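Local coordinates for Serine/threonine-protein kinase BRSK1 (Mus musculus, PDB 5IRI), which phosphorylates proteins on serine and threonine, tau probably among them, and is probably auto-inhibited through its C-terminal AIS-KA1 region, at residues I18-K23 with A121-T126; S28-D33 with V75-S80; H36-I41 with F54-K59; K59-P64 with K69-Q74. All blocks are in the same frame, centred on the assembly; numbering follows the deposited sequence.

Contact 1: I18-K23 with A121-T126; sequences IFLVLK and AQLLST
Leu20 and Leu123 form the close part of this contact: Leu20 CD2 lies 3.7 Å from Leu123 CD1 and 3.9 Å from Leu123 CB, so one methyl group rests along the base and one branch of its partner, the two side chains crossing at a slant. With its CG anti to the backbone N (chi1 180°), Leu20 sends that branch off the strand toward the helix. Strand 17-22 belongs to the antiparallel sheet of the KA1 domain, and residues 121-124 lie in the C-terminal part of helix 109-124, which packs on the same face of the sheet as helix 27-40. Leu123 therefore sits where three elements meet, since it also touches Ile30, Asp33 and Ile34 of the other helix. Leu22, buried too and resting on Val100, joins with fewer atoms: it offers CD2 to a carbonyl rather than to a methyl, 3.8 Å from Leu123 O, an oxygen that accepts a hydrogen bond from Lys25 NZ. The loose side begins at Leu124, partly exposed, whose side chain comes no nearer than 4.7 Å to the strand segment. Farther along the chain, Ser125 and Thr126 are largely exposed, with Thr126 against Lys25 and Ser125 O also accepting a hydrogen bond from Lys25 NZ.

Contact 2: S28-D33 with V75-S80; sequences SSIKAD and VDISSS
In the helix-on-sheet layer of the KA1 domain, Ile77 of strand 71-79 faces Ile30 and Lys31, consecutive residues near the start of helix 27-40. The CD1 methyl of Ile77 does most of the touching. It reaches Ile30 CG2 at 3.9 Å, while the CG2 branch of Ile77 lies 4.2 Å from that same Ile30 CG2. The two isoleucines point in opposite senses and slide past one another, branch beside branch. Ile30 presents CG2 because this methyl stands anti to its backbone N, with CG1 turned beside that nitrogen (chi1 -67°). Lys31 comes at about a right angle to Ile77, and only the aliphatic start of its chain takes part: CG is 3.9 Å from Ile77 CD1. Farther out the chain bends at chi3 (70°) and carries NZ away to a hydrogen bond with Gln51 OE1, so the ammonium group is kept off the apolar patch and has a polar partner. Ile77 also touches Leu27 and Ile34 of the same helix, and Ile30 leans on Leu123 of helix 109-124. Branched apolar residues on a strand, covered by a helix packed on that face, are typical of a two-layer alpha+beta fold such as the KA1 domain.

Contact 3: H36-I41 with F54-K59; sequences HAFLSI and FRAEYK
Phe38 is the bump of this contact, pushed from the last turns of helix 27-40 into a shallow seat on strand 53-58 formed by Phe54 and Ala56, two residues that face the same side of the KA1 sheet. Strand 44-50, the outermost strand on this side, lies between the two elements in sequence; the helix packs over strand 53-58 and its neighbour 71-79. The floor of the seat is low at Ala56, where there is just a methyl: CB is 4.1 Å from Phe38 CE1. Its wall is Phe54. Phe38 CE2 comes 3.7 Å from Phe54 CB, which lies near the plane of the Phe38 ring at its edge, and the CG of Phe54 lies in that plane too. The rings thus meet as an offset edge-to-face (T-shaped) pair, the edge of Phe38 toward the face of Phe54, with centroids 5.8 Å apart and planes at 78°. Phe38 also touches Phe73 and Val75 of strand 71-79 and Ile119 of helix 109-124, and its ring meets that of His46. Nearly one helical turn on, Ile41 is the first residue to leave the helix, and its side chain forms a second, smaller bump. It fits beside Tyr58, whose CG stands anti to the backbone N (chi1 173°), swinging the ring over toward the helix side. The two side chains meet at about a right angle, Ile41 CG2 sitting at the ring edge, near its plane, 4.2 Å from both Tyr58 CD2 and Tyr58 CE2.

Contact 4: K59-P64 with K69-Q74; sequences KASGGP and KPVRFQ
This is a surface contact inside a loop: the connection between the neighbouring antiparallel strands 53-58 and 71-79 folds back on itself, and Ser61 and Gly62 meet Lys69 and Pro70 at the end of the two strands, where the loop joining them begins. The outgoing limb starts with a type I beta turn over residues 59-62, closed by a backbone hydrogen bond from Gly62 N to Lys59 O (3.0 Å). This turn brings Ser61 round so that its hydroxyl faces the returning limb. There OG donates a hydrogen bond to Lys69 O at 2.5 Å, a length that is uncertain at this resolution, meeting the oxygen at a C=O...OG angle of 138° and tilted 20° from the carbonyl plane. The rotation of the serine (chi1 82°) turns OG to that carbonyl, and it also comes against Val71, whose CG2 methyl is 3.6 Å from Ser61 OG. Pro70 supplies the apolar part. Its CB touches the backbone at Lys59 CA (3.9 Å), and its CD lies 4.1 Å from Gly62 CA, so the proline lies along the turn from its first residue to its last. The side chains of Lys59 and Lys69 both leave their backbones away from the opposite limb. Ser61 also touches Pro108, in the loop leading into helix 109-124, and Arg111 of that helix. Beyond the Tyr58-Val71 backbone pair, Pro70 has no N-H to extend the ladder, and the serine hydroxyl supplies the hydrogen bond found between the two limbs.

Contacts 1, 2 and 3 all pack helices onto one face of a single antiparallel sheet, while contact 4 lies at the end of two neighbouring strands, in the loop that joins them. Contacts 1 and 2 have centres about 9 Å apart and meet through Leu123 CD2, 4.0 Å from Ile30 CG2. Contact 3 uses the later turns of the helix that contact 2 uses early; their centres are about 15 Å apart, bridged where Val75 CG2 packs 3.8 Å from Phe38 CZ. Contacts 3 and 4 share Lys59 and are tied by the salt bridge between Glu57 and Arg72. Contact 4 is about 24 Å from contacts 1 and 2, centre to centre, across the middle of the chain.

Contact 1: I18-K23 with A121-T126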
loop_
_atom_site.group_PDB
_atom_site.type_symbol
_atom_site.label_atom_id
_atom_site.label_comp_id
_atom_site.label_asym_id
_atom_site.label_seq_id
_atom_site.Cartn_x
_atom_site.Cartn_y
_atom_site.Cartn_z
ATOM N N ILE A 18 7.425 4.196 0.456
ATOM C CA ILE A 18 6.878 4.857 -0.718
ATOM C C ILE A 18 5.735 5.741 -0.250
ATOM O O ILE A 18 4.925 5.318 0.582
ATOM C CB ILE A 18 6.394 3.838 -1.755
ATOM C CG1 ILE A 18 7.531 2.893 -2.126
ATOM C CG2 ILE A 18 5.841 4.540 -2.969
ATOM C CD1 ILE A 18 7.199 2.012 -3.284
ATOM N N PHE A 19 5.677 6.968 -0.744
ATOM C CA PHE A 19 4.624 7.869 -0.323
ATOM C C PHE A 19 3.743 8.227 -1.502
ATOM O O PHE A 19 4.185 8.248 -2.652
ATOM C CB PHE A 19 5.171 9.137 0.302
ATOM C CG PHE A 19 6.061 8.898 1.470
ATOM C CD1 PHE A 19 7.374 8.526 1.284
ATOM C CD2 PHE A 19 5.601 9.046 2.754
ATOM C CE1 PHE A 19 8.206 8.307 2.358
ATOM C CE2 PHE A 19 6.436 8.832 3.824
ATOM C CZ PHE A 19 7.735 8.464 3.624
ATOM N N LEU A 20 2.485 8.498 -1.197
ATOM C CA LEU A 20 1.525 8.990 -2.169
ATOM C C LEU A 20 0.807 10.176 -1.535
ATOM O O LEU A 20 0.255 10.053 -0.439
ATOM C CB LEU A 20 0.556 7.877 -2.562
ATOM C CG LEU A 20 -0.517 8.239 -3.576
ATOM C CD1 LEU A 20 0.116 8.967 -4.742
ATOM C CD2 LEU A 20 -1.221 6.983 -4.059
ATOM N N VAL A 21 0.860 11.339 -2.181
ATOM C CA VAL A 21 0.221 12.554 -1.673
ATOM C C VAL A 21 -0.955 12.894 -2.578
ATOM O O VAL A 21 -0.836 12.833 -3.809
ATOM C CB VAL A 21 1.220 13.722 -1.586
ATOM C CG1 VAL A 21 0.537 14.978 -1.078
ATOM C CG2 VAL A 21 2.354 13.356 -0.678
ATOM N N LEU A 22 -2.092 13.223 -1.963
ATOM C CA LEU A 22 -3.375 13.346 -2.634
ATOM C C LEU A 22 -4.072 14.604 -2.157
ATOM O O LEU A 22 -4.130 14.867 -0.961
ATOM C CB LEU A 22 -4.280 12.156 -2.353
ATOM C CG LEU A 22 -3.949 10.816 -2.964
ATOM C CD1 LEU A 22 -3.651 9.871 -1.851
ATOM C CD2 LEU A 22 -5.135 10.332 -3.742
ATOM N N LYS A 23 -4.655 15.337 -3.093
ATOM C CA LYS A 23 -5.063 16.718 -2.883
ATOM C C LYS A 23 -6.555 16.877 -2.638
ATOM O O LYS A 23 -6.950 17.723 -1.827
ATOM C CB LYS A 23 -4.623 17.543 -4.100
ATOM C CG LYS A 23 -5.082 18.983 -4.228
ATOM C CD LYS A 23 -4.578 19.540 -5.573
ATOM C CE LYS A 23 -5.661 20.296 -6.336
ATOM N NZ LYS A 23 -5.240 21.656 -6.781
ATOM N N ALA A 121 -2.465 2.725 -8.123
ATOM C CA ALA A 121 -3.260 2.821 -9.340
ATOM C C ALA A 121 -4.740 2.948 -9.025
ATOM O O ALA A 121 -5.435 3.777 -9.618
ATOM C CB ALA A 121 -2.998 1.611 -10.226
ATOM N N GLN A 122 -5.244 2.133 -8.103
ATOM C CA GLN A 122 -6.643 2.276 -7.731
ATOM C C GLN A 122 -6.885 3.611 -7.073
ATOM O O GLN A 122 -7.971 4.179 -7.198
ATOM C CB GLN A 122 -7.064 1.146 -6.805
ATOM C CG GLN A 122 -8.584 1.020 -6.639
ATOM C CD GLN A 122 -9.268 0.379 -7.845
ATOM O OE1 GLN A 122 -9.076 -0.812 -8.130
ATOM N NE2 GLN A 122 -10.081 1.170 -8.553
ATOM N N LEU A 123 -5.865 4.134 -6.397
ATOM C CA LEU A 123 -5.983 5.378 -5.657
ATOM C C LEU A 123 -6.073 6.588 -6.568
ATOM O O LEU A 123 -6.439 7.669 -6.104
ATOM C CB LEU A 123 -4.803 5.499 -4.690
ATOM C CG LEU A 123 -5.064 4.924 -3.294
ATOM C CD1 LEU A 123 -3.852 4.998 -2.391
ATOM C CD2 LEU A 123 -6.209 5.686 -2.673
ATOM N N LEU A 124 -5.756 6.440 -7.846
ATOM C CA LEU A 124 -5.891 7.544 -8.784
ATOM C C LEU A 124 -7.278 7.643 -9.402
ATOM O O LEU A 124 -7.713 8.751 -9.748
ATOM C CB LEU A 124 -4.850 7.401 -9.884
ATOM C CG LEU A 124 -3.570 8.186 -9.628
ATOM C CD1 LEU A 124 -3.194 8.210 -8.129
ATOM C CD2 LEU A 124 -2.472 7.574 -10.473
ATOM N N SER A 125 -7.969 6.511 -9.561
ATOM C CA SER A 125 -9.296 6.511 -10.161
ATOM C C SER A 125 -10.242 7.397 -9.364
ATOM O O SER A 125 -10.250 7.376 -8.131
ATOM C CB SER A 125 -9.851 5.090 -10.240
ATOM O OG SER A 125 -9.021 4.282 -11.048
ATOM N N THR A 126 -11.030 8.193 -10.076
ATOM C CA THR A 126 -12.030 9.026 -9.421
ATOM C C THR A 126 -13.405 8.765 -10.023
ATOM O O THR A 126 -14.360 8.474 -9.298
ATOM C CB THR A 126 -11.690 10.536 -9.520
ATOM O OG1 THR A 126 -11.808 10.974 -10.879
ATOM C CG2 THR A 126 -10.268 10.804 -9.008
#

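Contact 2: S28-D33 with V75-S80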
loop_
_atom_site.group_PDB
_atom_site.type_symbol
_atom_site.label_atom_id
_atom_site.label_comp_id
_atom_site.label_asym_id
_atom_site.label_seq_id
_atom_site.Cartn_x
_atom_site.Cartn_y
_atom_site.Cartn_z
ATOM N N SER A 28 -12.685 8.672 3.456
ATOM C CA SER A 28 -13.490 7.491 3.159
ATOM C C SER A 28 -13.092 6.887 1.821
ATOM O O SER A 28 -12.861 5.677 1.727
ATOM C CB SER A 28 -14.979 7.845 3.168
ATOM O OG SER A 28 -15.257 8.918 2.286
ATOM N N SER A 29 -12.975 7.727 0.781
ATOM C CA SER A 29 -12.655 7.242 -0.559
ATOM C C SER A 29 -11.276 6.615 -0.622
ATOM O O SER A 29 -11.067 5.655 -1.367
ATOM C CB SER A 29 -12.743 8.379 -1.574
ATOM O OG SER A 29 -14.040 8.946 -1.601
ATOM N N ILE A 30 -10.318 7.152 0.124
ATOM C CA ILE A 30 -8.986 6.561 0.152
ATOM C C ILE A 30 -9.032 5.201 0.823
ATOM O O ILE A 30 -8.423 4.241 0.346
ATOM C CB ILE A 30 -7.997 7.499 0.864
ATOM C CG1 ILE A 30 -7.785 8.778 0.046
ATOM C CG2 ILE A 30 -6.670 6.782 1.120
ATOM C CD1 ILE A 30 -7.023 9.862 0.761
ATOM N N LYS A 31 -9.734 5.110 1.955
ATOM C CA LYS A 31 -9.874 3.834 2.636
ATOM C C LYS A 31 -10.533 2.826 1.716
ATOM O O LYS A 31 -10.046 1.702 1.558
ATOM C CB LYS A 31 -10.673 4.007 3.932
ATOM C CG LYS A 31 -9.900 4.618 5.099
ATOM C CD LYS A 31 -10.712 4.538 6.399
ATOM C CE LYS A 31 -10.835 3.084 6.901
ATOM N NZ LYS A 31 -11.570 2.954 8.201
ATOM N N ALA A 32 -11.624 3.224 1.061
ATOM C CA ALA A 32 -12.290 2.310 0.144
ATOM C C ALA A 32 -11.329 1.814 -0.927
ATOM O O ALA A 32 -11.135 0.602 -1.080
ATOM C CB ALA A 32 -13.501 2.985 -0.481
ATOM N N ASP A 33 -10.676 2.742 -1.635
ATOM C CA ASP A 33 -9.773 2.383 -2.726
ATOM C C ASP A 33 -8.683 1.413 -2.278
ATOM O O ASP A 33 -8.378 0.447 -2.993
ATOM C CB ASP A 33 -9.131 3.640 -3.308
ATOM C CG ASP A 33 -10.037 4.376 -4.267
ATOM O OD1 ASP A 33 -10.938 3.758 -4.874
ATOM O OD2 ASP A 33 -9.823 5.589 -4.431
ATOM N N VAL A 75 0.462 0.139 5.635
ATOM C CA VAL A 75 -0.108 1.284 4.940
ATOM C C VAL A 75 -0.689 2.217 5.982
ATOM O O VAL A 75 -1.517 1.796 6.792
ATOM C CB VAL A 75 -1.199 0.859 3.944
ATOM C CG1 VAL A 75 -1.811 2.079 3.280
ATOM C CG2 VAL A 75 -0.649 -0.110 2.913
ATOM N N ASP A 76 -0.267 3.479 5.958
ATOM C CA ASP A 76 -0.780 4.498 6.867
ATOM C C ASP A 76 -1.286 5.686 6.074
ATOM O O ASP A 76 -0.617 6.144 5.140
ATOM C CB ASP A 76 0.294 4.965 7.836
ATOM C CG ASP A 76 0.913 3.828 8.600
ATOM O OD1 ASP A 76 1.768 3.128 8.000
ATOM O OD2 ASP A 76 0.531 3.630 9.780
ATOM N N ILE A 77 -2.457 6.180 6.456
ATOM C CA ILE A 77 -3.073 7.359 5.872
ATOM C C ILE A 77 -2.972 8.481 6.882
ATOM O O ILE A 77 -3.237 8.269 8.063
ATOM C CB ILE A 77 -4.540 7.092 5.513
ATOM C CG1 ILE A 77 -4.677 5.761 4.783
ATOM C CG2 ILE A 77 -5.087 8.229 4.678
ATOM C CD1 ILE A 77 -6.079 5.292 4.717
ATOM N N SER A 78 -2.583 9.669 6.429
ATOM C CA SER A 78 -2.395 10.808 7.322
ATOM C C SER A 78 -2.915 12.069 6.658
ATOM O O SER A 78 -2.740 12.266 5.452
ATOM C CB SER A 78 -0.925 10.993 7.699
ATOM O OG SER A 78 -0.756 12.158 8.484
ATOM N N SER A 79 -3.549 12.917 7.455
ATOM C CA SER A 79 -4.044 14.208 7.007
ATOM C C SER A 79 -3.124 15.351 7.452
ATOM O O SER A 79 -2.205 15.193 8.269
ATOM C CB SER A 79 -5.465 14.436 7.528
ATOM O OG SER A 79 -5.824 15.802 7.442
ATOM N N SER A 80 -3.376 16.518 6.872
ATOM C CA SER A 80 -2.790 17.739 7.361
ATOM C C SER A 80 -3.731 18.346 8.391
ATOM O O SER A 80 -3.277 18.886 9.396
ATOM C CB SER A 80 -2.539 18.705 6.216
ATOM O OG SER A 80 -3.758 19.043 5.586
#

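Contact 3: H36-I41 with F54-K59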
loop_
_atom_site.group_PDB
_atom_site.type_symbol
_atom_site.label_atom_id
_atom_site.label_comp_id
_atom_site.label_asym_id
_atom_site.label_seq_id
_atom_site.Cartn_x
_atom_site.Cartn_y
_atom_site.Cartn_z
ATOM N N HIS A 36 -10.336 -2.116 -1.555
ATOM C CA HIS A 36 -10.594 -2.706 -2.864
ATOM C C HIS A 36 -9.317 -3.284 -3.458
ATOM O O HIS A 36 -9.308 -4.419 -3.941
ATOM C CB HIS A 36 -11.203 -1.654 -3.797
ATOM C CG HIS A 36 -11.812 -2.213 -5.050
ATOM N ND1 HIS A 36 -11.197 -2.129 -6.285
ATOM C CD2 HIS A 36 -12.990 -2.846 -5.265
ATOM C CE1 HIS A 36 -11.963 -2.698 -7.199
ATOM N NE2 HIS A 36 -13.058 -3.141 -6.607
ATOM N N ALA A 37 -8.220 -2.524 -3.402
ATOM C CA ALA A 37 -6.959 -2.997 -3.962
ATOM C C ALA A 37 -6.450 -4.232 -3.225
ATOM O O ALA A 37 -5.981 -5.187 -3.858
ATOM C CB ALA A 37 -5.925 -1.873 -3.929
ATOM N N PHE A 38 -6.523 -4.229 -1.888
ATOM C CA PHE A 38 -6.082 -5.392 -1.127
ATOM C C PHE A 38 -6.831 -6.636 -1.584
ATOM O O PHE A 38 -6.227 -7.674 -1.886
ATOM C CB PHE A 38 -6.306 -5.159 0.365
ATOM C CG PHE A 38 -5.322 -4.223 0.989
ATOM C CD1 PHE A 38 -4.101 -3.971 0.389
ATOM C CD2 PHE A 38 -5.616 -3.596 2.191
ATOM C CE1 PHE A 38 -3.191 -3.106 0.986
ATOM C CE2 PHE A 38 -4.710 -2.731 2.785
ATOM C CZ PHE A 38 -3.508 -2.490 2.187
ATOM N N LEU A 39 -8.157 -6.530 -1.658
ATOM C CA LEU A 39 -8.978 -7.653 -2.088
ATOM C C LEU A 39 -8.591 -8.112 -3.487
ATOM O O LEU A 39 -8.324 -9.295 -3.718
ATOM C CB LEU A 39 -10.446 -7.244 -2.039
ATOM C CG LEU A 39 -11.221 -7.471 -0.732
ATOM C CD1 LEU A 39 -10.337 -7.587 0.504
ATOM C CD2 LEU A 39 -12.240 -6.365 -0.544
ATOM N N SER A 40 -8.518 -7.170 -4.423
ATOM C CA SER A 40 -8.299 -7.508 -5.821
ATOM C C SER A 40 -6.962 -8.208 -6.035
ATOM O O SER A 40 -6.840 -9.079 -6.900
ATOM C CB SER A 40 -8.378 -6.242 -6.658
ATOM O OG SER A 40 -7.076 -5.877 -7.077
ATOM N N ILE A 41 -5.942 -7.844 -5.275
ATOM C CA ILE A 41 -4.681 -8.555 -5.444
ATOM C C ILE A 41 -4.836 -9.936 -4.846
ATOM O O ILE A 41 -5.167 -10.085 -3.654
ATOM C CB ILE A 41 -3.497 -7.798 -4.832
ATOM C CG1 ILE A 41 -3.303 -6.461 -5.553
ATOM C CG2 ILE A 41 -2.268 -8.658 -4.929
ATOM C CD1 ILE A 41 -2.176 -5.616 -5.013
ATOM N N PHE A 54 -3.205 0.005 8.014
ATOM C CA PHE A 54 -3.430 -1.365 7.616
ATOM C C PHE A 54 -2.101 -2.088 7.591
ATOM O O PHE A 54 -1.049 -1.465 7.461
ATOM C CB PHE A 54 -4.061 -1.455 6.228
ATOM C CG PHE A 54 -5.377 -0.738 6.088
ATOM C CD1 PHE A 54 -6.568 -1.381 6.400
ATOM C CD2 PHE A 54 -5.428 0.554 5.582
ATOM C CE1 PHE A 54 -7.786 -0.732 6.237
ATOM C CE2 PHE A 54 -6.638 1.214 5.414
ATOM C CZ PHE A 54 -7.824 0.574 5.740
ATOM N N ARG A 55 -2.159 -3.412 7.716
ATOM C CA ARG A 55 -1.037 -4.271 7.385
ATOM C C ARG A 55 -1.456 -5.236 6.285
ATOM O O ARG A 55 -2.646 -5.423 6.003
ATOM C CB ARG A 55 -0.519 -5.031 8.594
ATOM C CG ARG A 55 0.028 -4.136 9.677
ATOM C CD ARG A 55 1.339 -4.680 10.213
ATOM N NE ARG A 55 1.905 -3.816 11.244
ATOM C CZ ARG A 55 1.719 -3.991 12.548
ATOM N NH1 ARG A 55 0.985 -5.008 12.990
ATOM N NH2 ARG A 55 2.272 -3.147 13.407
ATOM N N ALA A 56 -0.460 -5.820 5.632
ATOM C CA ALA A 56 -0.744 -6.599 4.441
ATOM C C ALA A 56 0.391 -7.570 4.205
ATOM O O ALA A 56 1.565 -7.218 4.381
ATOM C CB ALA A 56 -0.932 -5.694 3.223
ATOM N N GLU A 57 0.025 -8.791 3.809
ATOM C CA GLU A 57 0.980 -9.821 3.432
ATOM C C GLU A 57 0.710 -10.270 2.008
ATOM O O GLU A 57 -0.417 -10.646 1.671
ATOM C CB GLU A 57 0.913 -11.018 4.363
ATOM C CG GLU A 57 2.111 -11.913 4.243
ATOM C CD GLU A 57 2.041 -13.104 5.169
ATOM O OE1 GLU A 57 1.004 -13.808 5.142
ATOM O OE2 GLU A 57 3.019 -13.332 5.920
ATOM N N TYR A 58 1.742 -10.231 1.185
ATOM C CA TYR A 58 1.695 -10.681 -0.202
ATOM C C TYR A 58 2.433 -12.014 -0.256
ATOM O O TYR A 58 3.665 -12.051 -0.228
ATOM C CB TYR A 58 2.322 -9.632 -1.113
ATOM C CG TYR A 58 2.472 -10.057 -2.547
ATOM C CD1 TYR A 58 3.609 -10.716 -2.968
ATOM C CD2 TYR A 58 1.483 -9.788 -3.486
ATOM C CE1 TYR A 58 3.757 -11.118 -4.269
ATOM C CE2 TYR A 58 1.628 -10.183 -4.808
ATOM C CZ TYR A 58 2.778 -10.847 -5.193
ATOM O OH TYR A 58 2.969 -11.255 -6.496
ATOM N N LYS A 59 1.675 -13.110 -0.319
ATOM C CA LYS A 59 2.255 -14.437 -0.138
ATOM C C LYS A 59 2.962 -14.968 -1.383
ATOM O O LYS A 59 3.811 -15.856 -1.260
ATOM C CB LYS A 59 1.168 -15.425 0.292
ATOM C CG LYS A 59 0.441 -15.065 1.582
ATOM C CD LYS A 59 -0.659 -16.060 1.906
ATOM C CE LYS A 59 -1.201 -15.876 3.320
ATOM N NZ LYS A 59 -2.134 -16.986 3.710
#

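Contact 4: K59-P64 with K69-Q74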
loop_
_atom_site.group_PDB
_atom_site.type_symbol
_atom_site.label_atom_id
_atom_site.label_comp_id
_atom_site.label_asym_id
_atom_site.label_seq_id
_atom_site.Cartn_x
_atom_site.Cartn_y
_atom_site.Cartn_z
ATOM N N LYS A 59 1.675 -13.110 -0.319
ATOM C CA LYS A 59 2.255 -14.437 -0.138
ATOM C C LYS A 59 2.962 -14.968 -1.383
ATOM O O LYS A 59 3.811 -15.856 -1.260
ATOM C CB LYS A 59 1.168 -15.425 0.292
ATOM C CG LYS A 59 0.441 -15.065 1.582
ATOM C CD LYS A 59 -0.659 -16.060 1.906
ATOM C CE LYS A 59 -1.201 -15.876 3.320
ATOM N NZ LYS A 59 -2.134 -16.986 3.710
ATOM N N ALA A 60 2.640 -14.439 -2.570
ATOM C CA ALA A 60 3.094 -15.033 -3.826
ATOM C C ALA A 60 4.613 -14.985 -4.000
ATOM O O ALA A 60 5.180 -15.866 -4.661
ATOM C CB ALA A 60 2.405 -14.332 -4.996
ATOM N N SER A 61 5.285 -13.966 -3.453
ATOM C CA SER A 61 6.734 -13.880 -3.600
ATOM C C SER A 61 7.452 -14.910 -2.747
ATOM O O SER A 61 8.649 -15.141 -2.950
ATOM C CB SER A 61 7.237 -12.480 -3.243
ATOM O OG SER A 61 7.384 -12.325 -1.842
ATOM N N GLY A 62 6.756 -15.524 -1.798
ATOM C CA GLY A 62 7.353 -16.586 -1.020
ATOM C C GLY A 62 7.704 -17.794 -1.868
ATOM O O GLY A 62 7.328 -17.918 -3.039
ATOM N N GLY A 63 8.453 -18.699 -1.248
ATOM C CA GLY A 63 8.917 -19.892 -1.906
ATOM C C GLY A 63 9.387 -20.934 -0.912
ATOM O O GLY A 63 9.318 -20.755 0.306
ATOM N N PRO A 64 9.859 -22.063 -1.426
ATOM C CA PRO A 64 10.441 -23.084 -0.539
ATOM C C PRO A 64 11.652 -22.589 0.239
ATOM O O PRO A 64 11.830 -22.954 1.408
ATOM C CB PRO A 64 10.813 -24.208 -1.517
ATOM C CG PRO A 64 10.938 -23.513 -2.878
ATOM C CD PRO A 64 9.866 -22.461 -2.842
ATOM N N LYS A 69 10.853 -14.900 0.483
ATOM C CA LYS A 69 10.016 -14.465 1.588
ATOM C C LYS A 69 8.788 -13.727 1.063
ATOM O O LYS A 69 8.863 -13.032 0.048
ATOM C CB LYS A 69 10.801 -13.538 2.531
ATOM C CG LYS A 69 12.305 -13.817 2.691
ATOM C CD LYS A 69 13.127 -12.511 2.789
ATOM C CE LYS A 69 13.139 -11.734 1.437
ATOM N NZ LYS A 69 13.983 -10.485 1.374
ATOM N N PRO A 70 7.624 -13.852 1.688
ATOM C CA PRO A 70 6.502 -12.994 1.301
ATOM C C PRO A 70 6.804 -11.558 1.665
ATOM O O PRO A 70 7.707 -11.264 2.445
ATOM C CB PRO A 70 5.322 -13.533 2.111
ATOM C CG PRO A 70 5.936 -14.334 3.190
ATOM C CD PRO A 70 7.245 -14.845 2.702
ATOM N N VAL A 71 6.058 -10.650 1.060
ATOM C CA VAL A 71 6.195 -9.234 1.361
ATOM C C VAL A 71 5.157 -8.884 2.414
ATOM O O VAL A 71 3.959 -9.100 2.211
ATOM C CB VAL A 71 6.018 -8.376 0.103
ATOM C CG1 VAL A 71 6.227 -6.909 0.425
ATOM C CG2 VAL A 71 6.985 -8.818 -0.955
ATOM N N ARG A 72 5.621 -8.395 3.560
ATOM C CA ARG A 72 4.762 -7.816 4.579
ATOM C C ARG A 72 5.015 -6.322 4.592
ATOM O O ARG A 72 6.169 -5.886 4.664
ATOM C CB ARG A 72 5.056 -8.382 5.964
ATOM C CG ARG A 72 4.975 -9.873 6.093
ATOM C CD ARG A 72 4.639 -10.233 7.527
ATOM N NE ARG A 72 4.299 -11.648 7.644
ATOM C CZ ARG A 72 5.183 -12.609 7.895
ATOM N NH1 ARG A 72 6.463 -12.298 8.068
ATOM N NH2 ARG A 72 4.791 -13.876 7.975
ATOM N N PHE A 73 3.954 -5.537 4.524
ATOM C CA PHE A 73 4.136 -4.099 4.577
ATOM C C PHE A 73 2.977 -3.470 5.326
ATOM O O PHE A 73 1.974 -4.119 5.646
ATOM C CB PHE A 73 4.270 -3.488 3.182
ATOM C CG PHE A 73 3.059 -3.679 2.306
ATOM C CD1 PHE A 73 2.832 -4.879 1.659
ATOM C CD2 PHE A 73 2.153 -2.646 2.121
ATOM C CE1 PHE A 73 1.727 -5.045 0.858
ATOM C CE2 PHE A 73 1.041 -2.814 1.313
ATOM C CZ PHE A 73 0.833 -4.015 0.680
ATOM N N GLN A 74 3.134 -2.190 5.605
ATOM C CA GLN A 74 2.152 -1.428 6.348
ATOM C C GLN A 74 1.726 -0.245 5.504
ATOM O O GLN A 74 2.528 0.297 4.743
ATOM C CB GLN A 74 2.731 -0.956 7.666
ATOM C CG GLN A 74 1.790 -0.127 8.487
ATOM C CD GLN A 74 2.227 -0.017 9.940
ATOM O OE1 GLN A 74 2.707 -0.982 10.549
ATOM N NE2 GLN A 74 2.050 1.159 10.505
#